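Local coordinates for exoenzyme S (Pseudomonas aeruginosa, PDB 6GN8), which is thought to act as a secreted toxin with ADP-ribosyltransferase and GTPase-activating parts, this chain being the ADP-ribosyltransferase part, at residues E41-L44 / G45-P48; D70-R73 / A74-G78; Q79-D82 / A83-L87; A201-G204 / E205-H209. The protein carries 2 engineered substitutions. One frame throughout, in Å; residues are numbered along the deposited sequence. Where two conformers were deposited one is given.

Contact 1 of 4, residues E41-L44 / G45-P48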
loop_
_atom_site.group_PDB
_atom_site.type_symbol
_atom_site.label_atom_id
_atom_site.label_comp_id
_atom_site.label_asym_id
_atom_site.label_seq_id
_atom_site.Cartn_x
_atom_site.Cartn_y
_atom_site.Cartn_z
ATOM N N GLU C 41 -1.104 52.897 -12.545
ATOM C CA GLU C 41 -1.486 53.617 -11.326
ATOM C C GLU C 41 -2.911 53.331 -10.823
ATOM O O GLU C 41 -3.125 53.432 -9.618
ATOM C CB GLU C 41 -1.309 55.123 -11.486
ATOM C CG GLU C 41 -0.001 55.551 -12.108
ATOM C CD GLU C 41 0.039 57.047 -12.328
ATOM O OE1 GLU C 41 0.367 57.766 -11.360
ATOM O OE2 GLU C 41 -0.285 57.504 -13.449
ATOM N N LYS C 42 -3.878 52.973 -11.698
ATOM C CA LYS C 42 -5.234 52.665 -11.196
ATOM C C LYS C 42 -5.216 51.499 -10.172
ATOM O O LYS C 42 -6.062 51.469 -9.266
ATOM C CB LYS C 42 -6.240 52.388 -12.330
ATOM C CG LYS C 42 -6.101 51.076 -13.116
ATOM C CD LYS C 42 -7.347 50.852 -14.010
ATOM C CE LYS C 42 -8.494 50.296 -13.193
ATOM N NZ LYS C 42 -9.806 50.299 -13.902
ATOM N N TYR C 43 -4.206 50.600 -10.272
ATOM C CA TYR C 43 -4.079 49.463 -9.354
ATOM C C TYR C 43 -3.405 49.807 -8.035
ATOM O O TYR C 43 -3.407 48.957 -7.160
ATOM C CB TYR C 43 -3.324 48.304 -10.019
ATOM C CG TYR C 43 -4.030 47.832 -11.269
ATOM C CD1 TYR C 43 -5.260 47.188 -11.193
ATOM C CD2 TYR C 43 -3.514 48.111 -12.527
ATOM C CE1 TYR C 43 -5.947 46.810 -12.340
ATOM C CE2 TYR C 43 -4.193 47.740 -13.681
ATOM C CZ TYR C 43 -5.401 47.072 -13.581
ATOM O OH TYR C 43 -6.070 46.691 -14.717
ATOM N N LEU C 44 -2.870 51.034 -7.867
ATOM C CA LEU C 44 -2.186 51.434 -6.634
ATOM C C LEU C 44 -3.131 51.480 -5.422
ATOM O O LEU C 44 -4.164 52.161 -5.457
ATOM C CB LEU C 44 -1.473 52.779 -6.793
ATOM C CG LEU C 44 -0.206 52.776 -7.632
ATOM C CD1 LEU C 44 0.209 54.176 -7.962
ATOM C CD2 LEU C 44 0.922 52.060 -6.924
ATOM N N GLY C 45 -2.765 50.711 -4.394
ATOM C CA GLY C 45 -3.486 50.607 -3.128
ATOM C C GLY C 45 -4.653 49.641 -3.085
ATOM O O GLY C 45 -5.354 49.583 -2.068
ATOM N N ARG C 46 -4.854 48.841 -4.159
ATOM C CA ARG C 46 -5.982 47.903 -4.268
ATOM C C ARG C 46 -5.849 46.663 -3.328
ATOM O O ARG C 46 -6.833 45.924 -3.123
ATOM C CB ARG C 46 -6.241 47.495 -5.727
ATOM C CG ARG C 46 -7.217 48.467 -6.394
ATOM C CD ARG C 46 -7.624 48.071 -7.797
ATOM N NE ARG C 46 -8.277 49.178 -8.510
ATOM C CZ ARG C 46 -9.023 49.056 -9.610
ATOM N NH1 ARG C 46 -9.586 50.125 -10.161
ATOM N NH2 ARG C 46 -9.241 47.858 -10.148
ATOM N N GLN C 47 -4.687 46.474 -2.708
ATOM C CA GLN C 47 -4.558 45.401 -1.727
ATOM C C GLN C 47 -3.993 46.004 -0.430
ATOM O O GLN C 47 -2.775 45.913 -0.218
ATOM C CB GLN C 47 -3.708 44.237 -2.259
ATOM C CG GLN C 47 -4.524 42.982 -2.511
ATOM C CD GLN C 47 -3.682 41.801 -2.928
ATOM O OE1 GLN C 47 -2.497 41.670 -2.575
ATOM N NE2 GLN C 47 -4.293 40.898 -3.683
ATOM N N PRO C 48 -4.844 46.670 0.421
ATOM C CA PRO C 48 -4.330 47.297 1.667
ATOM C C PRO C 48 -3.766 46.280 2.681
ATOM O O PRO C 48 -3.028 46.668 3.593
ATOM C CB PRO C 48 -5.540 48.070 2.216
ATOM C CG PRO C 48 -6.476 48.205 1.056
ATOM C CD PRO C 48 -6.294 46.910 0.295
#

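Contact 2 of 4, residues D70-R73 / A74-G78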
loop_
_atom_site.group_PDB
_atom_site.type_symbol
_atom_site.label_atom_id
_atom_site.label_comp_id
_atom_site.label_asym_id
_atom_site.label_seq_id
_atom_site.Cartn_x
_atom_site.Cartn_y
_atom_site.Cartn_z
ATOM N N ASP C 70 -1.130 39.438 -24.471
ATOM C CA ASP C 70 0.111 39.722 -25.183
ATOM C C ASP C 70 1.357 39.110 -24.474
ATOM O O ASP C 70 2.193 38.509 -25.167
ATOM C CB ASP C 70 0.285 41.237 -25.437
ATOM C CG ASP C 70 0.542 42.095 -24.205
ATOM O OD1 ASP C 70 1.726 42.220 -23.797
ATOM O OD2 ASP C 70 -0.431 42.668 -23.670
ATOM N N LEU C 71 1.454 39.220 -23.117
ATOM C CA LEU C 71 2.615 38.702 -22.369
ATOM C C LEU C 71 2.796 37.172 -22.527
ATOM O O LEU C 71 3.881 36.730 -22.927
ATOM C CB LEU C 71 2.579 39.093 -20.873
ATOM C CG LEU C 71 3.706 38.528 -19.997
ATOM C CD1 LEU C 71 5.087 39.008 -20.448
ATOM C CD2 LEU C 71 3.508 38.900 -18.581
ATOM N N ASN C 72 1.752 36.395 -22.215
ATOM C CA ASN C 72 1.736 34.918 -22.286
ATOM C C ASN C 72 2.003 34.397 -23.706
ATOM O O ASN C 72 2.653 33.362 -23.850
ATOM C CB ASN C 72 0.419 34.365 -21.741
ATOM C CG ASN C 72 0.351 34.390 -20.226
ATOM O OD1 ASN C 72 1.358 34.493 -19.503
ATOM N ND2 ASN C 72 -0.837 34.278 -19.703
ATOM N N ARG C 73 1.518 35.128 -24.744
ATOM C CA ARG C 73 1.748 34.800 -26.154
ATOM C C ARG C 73 3.249 34.888 -26.440
ATOM O O ARG C 73 3.797 34.024 -27.116
ATOM C CB ARG C 73 0.944 35.776 -27.043
ATOM C CG ARG C 73 1.100 35.631 -28.560
ATOM C CD ARG C 73 0.129 36.545 -29.304
ATOM N NE ARG C 73 0.537 37.956 -29.296
ATOM C CZ ARG C 73 -0.209 38.968 -28.846
ATOM N NH1 ARG C 73 0.246 40.212 -28.906
ATOM N NH2 ARG C 73 -1.417 38.741 -28.340
ATOM N N ALA C 74 3.911 35.938 -25.909
ATOM C CA ALA C 74 5.337 36.166 -26.117
ATOM C C ALA C 74 6.197 35.113 -25.377
ATOM O O ALA C 74 7.183 34.636 -25.939
ATOM C CB ALA C 74 5.718 37.568 -25.684
ATOM N N LEU C 75 5.808 34.752 -24.138
ATOM C CA LEU C 75 6.487 33.758 -23.304
ATOM C C LEU C 75 6.367 32.376 -23.925
ATOM O O LEU C 75 7.352 31.647 -24.006
ATOM C CB LEU C 75 5.894 33.745 -21.873
ATOM C CG LEU C 75 6.175 34.957 -20.955
ATOM C CD1 LEU C 75 5.213 34.958 -19.734
ATOM C CD2 LEU C 75 7.613 34.960 -20.462
ATOM N N ARG C 76 5.150 32.033 -24.373
ATOM C CA ARG C 76 4.798 30.744 -24.974
ATOM C C ARG C 76 5.491 30.560 -26.319
ATOM O O ARG C 76 5.966 29.463 -26.595
ATOM C CB ARG C 76 3.261 30.593 -25.107
ATOM C CG ARG C 76 2.605 30.205 -23.793
ATOM C CD ARG C 76 1.091 30.360 -23.806
ATOM N NE ARG C 76 0.547 30.135 -22.465
ATOM C CZ ARG C 76 -0.601 30.622 -22.007
ATOM N NH1 ARG C 76 -1.380 31.357 -22.792
ATOM N NH2 ARG C 76 -0.979 30.382 -20.759
ATOM N N GLN C 77 5.561 31.622 -27.142
ATOM C CA GLN C 77 6.226 31.572 -28.452
ATOM C C GLN C 77 7.772 31.724 -28.356
ATOM O O GLN C 77 8.462 31.466 -29.338
ATOM C CB GLN C 77 5.653 32.638 -29.394
ATOM C CG GLN C 77 4.285 32.265 -29.977
ATOM C CD GLN C 77 3.580 33.396 -30.708
ATOM O OE1 GLN C 77 2.347 33.410 -30.819
ATOM N NE2 GLN C 77 4.321 34.366 -31.233
ATOM N N GLY C 78 8.294 32.139 -27.203
ATOM C CA GLY C 78 9.729 32.314 -27.002
ATOM C C GLY C 78 10.296 33.586 -27.599
ATOM O O GLY C 78 11.502 33.678 -27.835
#

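Contact 3 of 4, residues Q79-D82 / A83-L87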
loop_
_atom_site.group_PDB
_atom_site.type_symbol
_atom_site.label_atom_id
_atom_site.label_comp_id
_atom_site.label_asym_id
_atom_site.label_seq_id
_atom_site.Cartn_x
_atom_site.Cartn_y
_atom_site.Cartn_z
ATOM N N GLN C 79 9.424 34.580 -27.835
ATOM C CA GLN C 79 9.768 35.899 -28.369
ATOM C C GLN C 79 10.405 36.741 -27.283
ATOM O O GLN C 79 10.104 36.557 -26.100
ATOM C CB GLN C 79 8.517 36.639 -28.907
ATOM C CG GLN C 79 7.496 35.804 -29.677
ATOM C CD GLN C 79 7.944 35.446 -31.075
ATOM O OE1 GLN C 79 7.765 36.216 -32.024
ATOM N NE2 GLN C 79 8.526 34.260 -31.238
ATOM N N GLU C 80 11.261 37.678 -27.676
ATOM C CA GLU C 80 11.879 38.610 -26.738
ATOM C C GLU C 80 10.804 39.581 -26.267
ATOM O O GLU C 80 9.993 40.053 -27.073
ATOM C CB GLU C 80 13.061 39.343 -27.382
ATOM C CG GLU C 80 13.903 40.119 -26.388
ATOM C CD GLU C 80 15.355 40.256 -26.787
ATOM O OE1 GLU C 80 16.097 39.253 -26.677
ATOM O OE2 GLU C 80 15.753 41.367 -27.206
ATOM N N LEU C 81 10.772 39.850 -24.970
ATOM C CA LEU C 81 9.744 40.715 -24.414
ATOM C C LEU C 81 10.070 42.166 -24.624
ATOM O O LEU C 81 11.197 42.553 -24.399
ATOM C CB LEU C 81 9.562 40.426 -22.910
ATOM C CG LEU C 81 9.420 38.960 -22.486
ATOM C CD1 LEU C 81 9.240 38.867 -21.012
ATOM C CD2 LEU C 81 8.274 38.278 -23.197
ATOM N N ASP C 82 9.087 42.991 -24.999
ATOM C CA ASP C 82 9.339 44.425 -25.114
ATOM C C ASP C 82 9.496 45.008 -23.685
ATOM O O ASP C 82 9.329 44.266 -22.712
ATOM C CB ASP C 82 8.266 45.149 -25.957
ATOM C CG ASP C 82 6.847 45.097 -25.447
ATOM O OD1 ASP C 82 6.575 45.687 -24.370
ATOM O OD2 ASP C 82 5.995 44.518 -26.144
ATOM N N ALA C 83 9.896 46.288 -23.562
ATOM C CA ALA C 83 10.171 46.959 -22.282
ATOM C C ALA C 83 9.014 46.810 -21.267
ATOM O O ALA C 83 9.252 46.433 -20.109
ATOM C CB ALA C 83 10.475 48.434 -22.521
ATOM N N GLY C 84 7.791 47.080 -21.730
ATOM C CA GLY C 84 6.562 46.960 -20.956
ATOM C C GLY C 84 6.311 45.556 -20.435
ATOM O O GLY C 84 6.053 45.376 -19.238
ATOM N N GLN C 85 6.418 44.551 -21.328
ATOM C CA GLN C 85 6.274 43.122 -20.999
ATOM C C GLN C 85 7.337 42.694 -19.974
ATOM O O GLN C 85 6.988 42.046 -18.988
ATOM C CB GLN C 85 6.361 42.261 -22.268
ATOM C CG GLN C 85 5.186 42.463 -23.232
ATOM C CD GLN C 85 5.368 41.757 -24.558
ATOM O OE1 GLN C 85 6.484 41.546 -25.062
ATOM N NE2 GLN C 85 4.267 41.391 -25.169
ATOM N N LYS C 86 8.609 43.163 -20.157
ATOM C CA LYS C 86 9.756 42.895 -19.277
ATOM C C LYS C 86 9.478 43.355 -17.856
ATOM O O LYS C 86 9.648 42.567 -16.913
ATOM C CB LYS C 86 11.030 43.564 -19.809
ATOM C CG LYS C 86 11.755 42.729 -20.859
ATOM C CD LYS C 86 13.131 43.289 -21.248
ATOM C CE LYS C 86 13.073 44.380 -22.303
ATOM N NZ LYS C 86 14.421 44.913 -22.648
ATOM N N LEU C 87 8.985 44.600 -17.712
ATOM C CA LEU C 87 8.636 45.219 -16.422
ATOM C C LEU C 87 7.485 44.471 -15.700
ATOM O O LEU C 87 7.594 44.237 -14.493
ATOM C CB LEU C 87 8.270 46.707 -16.602
ATOM C CG LEU C 87 9.379 47.663 -17.045
ATOM C CD1 LEU C 87 8.804 48.984 -17.519
ATOM C CD2 LEU C 87 10.375 47.907 -15.945
HETATM O O HOH W 1 7.298 40.533 -27.430
#

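Contact 4 of 4, residues A201-G204 / E205-H209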
loop_
_atom_site.group_PDB
_atom_site.type_symbol
_atom_site.label_atom_id
_atom_site.label_comp_id
_atom_site.label_asym_id
_atom_site.label_seq_id
_atom_site.Cartn_x
_atom_site.Cartn_y
_atom_site.Cartn_z
ATOM N N ALA C 201 3.074 20.122 -8.862
ATOM C CA ALA C 201 4.027 19.027 -8.588
ATOM C C ALA C 201 4.664 19.138 -7.185
ATOM O O ALA C 201 4.718 18.143 -6.449
ATOM C CB ALA C 201 5.106 18.985 -9.653
ATOM N N ALA C 202 5.035 20.376 -6.789
ATOM C CA ALA C 202 5.649 20.736 -5.501
ATOM C C ALA C 202 4.764 20.403 -4.260
ATOM O O ALA C 202 5.243 20.575 -3.128
ATOM C CB ALA C 202 5.994 22.221 -5.499
ATOM N N LEU C 203 3.503 19.931 -4.459
ATOM C CA LEU C 203 2.614 19.571 -3.345
ATOM C C LEU C 203 3.009 18.231 -2.683
ATOM O O LEU C 203 2.890 18.075 -1.454
ATOM C CB LEU C 203 1.146 19.503 -3.797
ATOM C CG LEU C 203 0.406 20.828 -3.857
ATOM C CD1 LEU C 203 -1.049 20.625 -4.239
ATOM C CD2 LEU C 203 0.484 21.559 -2.546
ATOM N N GLY C 204 3.439 17.286 -3.513
ATOM C CA GLY C 204 3.816 15.951 -3.086
ATOM C C GLY C 204 3.005 14.916 -3.830
ATOM O O GLY C 204 2.216 15.261 -4.723
ATOM N N GLU C 205 3.181 13.640 -3.458
ATOM C CA GLU C 205 2.447 12.551 -4.097
ATOM C C GLU C 205 1.425 11.978 -3.103
ATOM O O GLU C 205 0.442 11.359 -3.518
ATOM C CB GLU C 205 3.408 11.493 -4.681
ATOM C CG GLU C 205 4.215 12.042 -5.866
ATOM C CD GLU C 205 5.086 11.080 -6.657
ATOM O OE1 GLU C 205 6.044 10.525 -6.072
ATOM O OE2 GLU C 205 4.830 10.908 -7.872
ATOM N N LEU C 206 1.599 12.305 -1.809
ATOM C CA LEU C 206 0.702 11.938 -0.715
ATOM C C LEU C 206 -0.433 12.972 -0.558
ATOM O O LEU C 206 -1.323 12.808 0.283
ATOM C CB LEU C 206 1.506 11.829 0.590
ATOM C CG LEU C 206 2.774 10.941 0.575
ATOM C CD1 LEU C 206 3.586 11.129 1.857
ATOM C CD2 LEU C 206 2.433 9.451 0.383
ATOM N N SER C 207 -0.374 14.061 -1.336
ATOM C CA SER C 207 -1.394 15.109 -1.338
ATOM C C SER C 207 -2.618 14.613 -2.129
ATOM O O SER C 207 -2.460 13.868 -3.096
ATOM C CB SER C 207 -0.836 16.402 -1.942
ATOM O OG SER C 207 -1.801 17.447 -1.969
ATOM N N GLY C 208 -3.808 15.007 -1.682
ATOM C CA GLY C 208 -5.075 14.644 -2.302
ATOM C C GLY C 208 -5.619 13.286 -1.908
ATOM O O GLY C 208 -6.583 12.803 -2.515
ATOM N N HIS C 209 -4.982 12.648 -0.925
ATOM C CA HIS C 209 -5.398 11.353 -0.419
ATOM C C HIS C 209 -5.997 11.500 0.958
ATOM O O HIS C 209 -5.372 12.068 1.850
ATOM C CB HIS C 209 -4.211 10.353 -0.385
ATOM C CG HIS C 209 -3.825 9.812 -1.725
ATOM N ND1 HIS C 209 -4.728 9.125 -2.511
ATOM C CD2 HIS C 209 -2.642 9.867 -2.375
ATOM C CE1 HIS C 209 -4.084 8.805 -3.623
ATOM N NE2 HIS C 209 -2.831 9.236 -3.596
#

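Contact 1 of 4, residues E41-L44 / G45-P48
R46 runs its side chain back beside K42 and Y43, the residues it has just passed in the chain. The reversal is a type II beta turn from Y43 to R46, with G45 at its third position taking the positive phi (84°) that suits glycine there. A weak bond from R46 N to Y43 O, 3.3 Å long, closes it. From the same residue CB lies 3.5 Å from Y43 O, and CG continues past that oxygen. CD then passes the carbonyl oxygen of K42, and the extended chain carries NE to within 3.3 Å of K42 O. At the tip, CZ and NH1 meet the bent lysine, with NH1 3.2 Å from K42 CE. K42 NZ is 3.8 Å from R46 NH1, two like charges close together on an exposed surface. NH2 comes 4.1 Å from Y43 CE1, the guanidinium and ring planes being steeply inclined, and its hydrogen bond goes to the carbonyl oxygen of I164. The turn follows helix 38-41 and leads toward helix 54-77, on whose D54 and M58 the L44 side chain rests, while the Y43 ring packs on the I164-S165 loop.

Contact 2 of 4, residues D70-R73 / A74-G78
N72 O receives R76 N at 2.9 Å, the shortest of four i to i+4 backbone bonds here, and the first three side-chain carbons of R76 crowd round the same oxygen, CB at 3.1 Å. These are the last two turns of helix 54-77, which ends in a Schellman motif: G78, with a phi of 78°, is the C-prime residue, Q79 N reaches back to A74 O, and G78 N makes a weak bond to L75 O. How a helix finishes while its side chains still work is well illustrated by the N72 and R76 pair. R76 CG stands beside the backbone N (chi1 -79°), and the chain runs extended outward and back toward the preceding turn. One face of its guanidinium is thereby laid over N72 CB, which is 3.7 Å from NH1. R76 NE makes a salt bridge to D129, which probably helps to fix how the flat group is turned. The N72 amide, inclined to the guanidinium, is gripped at both ends by other partners, OD1 by the backbone N of Y132 and ND2 by the hydroxyl of Y63, so this buried polar group is well satisfied. On the neighbouring flank L75 CD1 lies 3.9 Å from L71 CG, and both leucines also touch Y132. The small A74 meets Q85 of helix 83-99 and L81 of the loop before it, its CB resting 3.4 Å from L71 O. R73 and Q77 lie side by side, pointing the same way, with R73 CG 3.4 Å from Q77 OE1.

Contact 3 of 4, residues Q79-D82 / A83-L87
At D82 the chain passes from an extended loop (psi 172°) into helix 83-99, whose first turn is tied back by K86 N donating to D82 O at 2.9 Å. The side chains complete a capping box, with D82 as the N-cap and Q85 as its partner three residues on. CG of D82 is set between its own backbone N and carbonyl carbon (chi1 61°), which brings OD1 over the open end of the helix. There OD1 accepts from Q85 N at 3.3 Å, met from above the carboxylate plane. In return D82 N donates to Q85 OE1 at 3.0 Å, a nearly straight bond. The reciprocal grip leaves carboxylate and amide stacked, their planes only 9° apart, with D82 OD2 3.2 Å from Q85 CD. The helix N-terminus would probably favour the ionised carboxylate of D82; R35, on helix 24-36, adds a long, weak ion pair. Q85 is held at its other amide atom too, NE2 bonding to D70 of the preceding helix, which probably helps to orient the amide for the cap. Behind it L81 turns its CB onto Q85 CB at 3.7 Å, and K86 bends its chain to pass beside the L81 carbonyl oxygen. A water joins on outside the box: it donates to Q85 OE1 at 2.7 Å and to the carbonyl oxygen of E80.

Contact 4 of 4, residues A201-G204 / E205-H209
L203 and S207 make the side-chain meeting here, and it is a loose van der Waals one: OG of S207 stands 4.0 Å from both CD1 and CB of L203, and S207 CB is 4.1 Å from L203 CB. With OG opposite the backbone N (chi1 180°), the hydroxyl swings to the flank where the leucine lies. G204 follows L203 and begins the link that leads, through E205 and L206, to S207. Its phi of 123° with an extended psi is a conformation open to glycine, and it lets the chain straighten after the short 3-10 segment 201-203. That segment is held by a weak bond from G204 N to A201 O, 3.3 Å long, and it directly follows strand 194-200 of the mixed sheet. Further on, L206 to H209 form a type II beta turn with G208 at the third position (phi 83°). The electrostatic part is mostly intermolecular. S207 OG is hydrogen-bonded to an aromatic side chain of the chain of a different protein, S207 O and E205 O accept from basic side chains of that chain, and H209 ND1 is hydrogen-bonded to an acidic one. G208 adds backbone hydrogen bonds, and L203 packs on an aromatic residue of the partner. Such an interface is consistent with the known need of this toxin for a host 14-3-3 protein. Within the toxin, the carboxylate of E205 has a long, weak ion pair with R182.

How the contacts relate
Contacts 2 and 3 form one local unit, their centres about 10 Å apart: the end of helix 54-77, the linking loop and the start of helix 83-99. Besides the Schellman bond between them, D70 OD1 lies 3.0 Å from Q85 NE2 and A74 CB packs 3.6 Å from L81 CD2, so the exit of one helix and the entry of the next are tied to each other. Contact 1, before helix 54-77, stands clear of both, its nearest atoms about 11 Å from contact 2. Contact 4 lies across the chain's centre from all three, about 35 Å from contact 1 between centres, and it alone meets the chain of another protein.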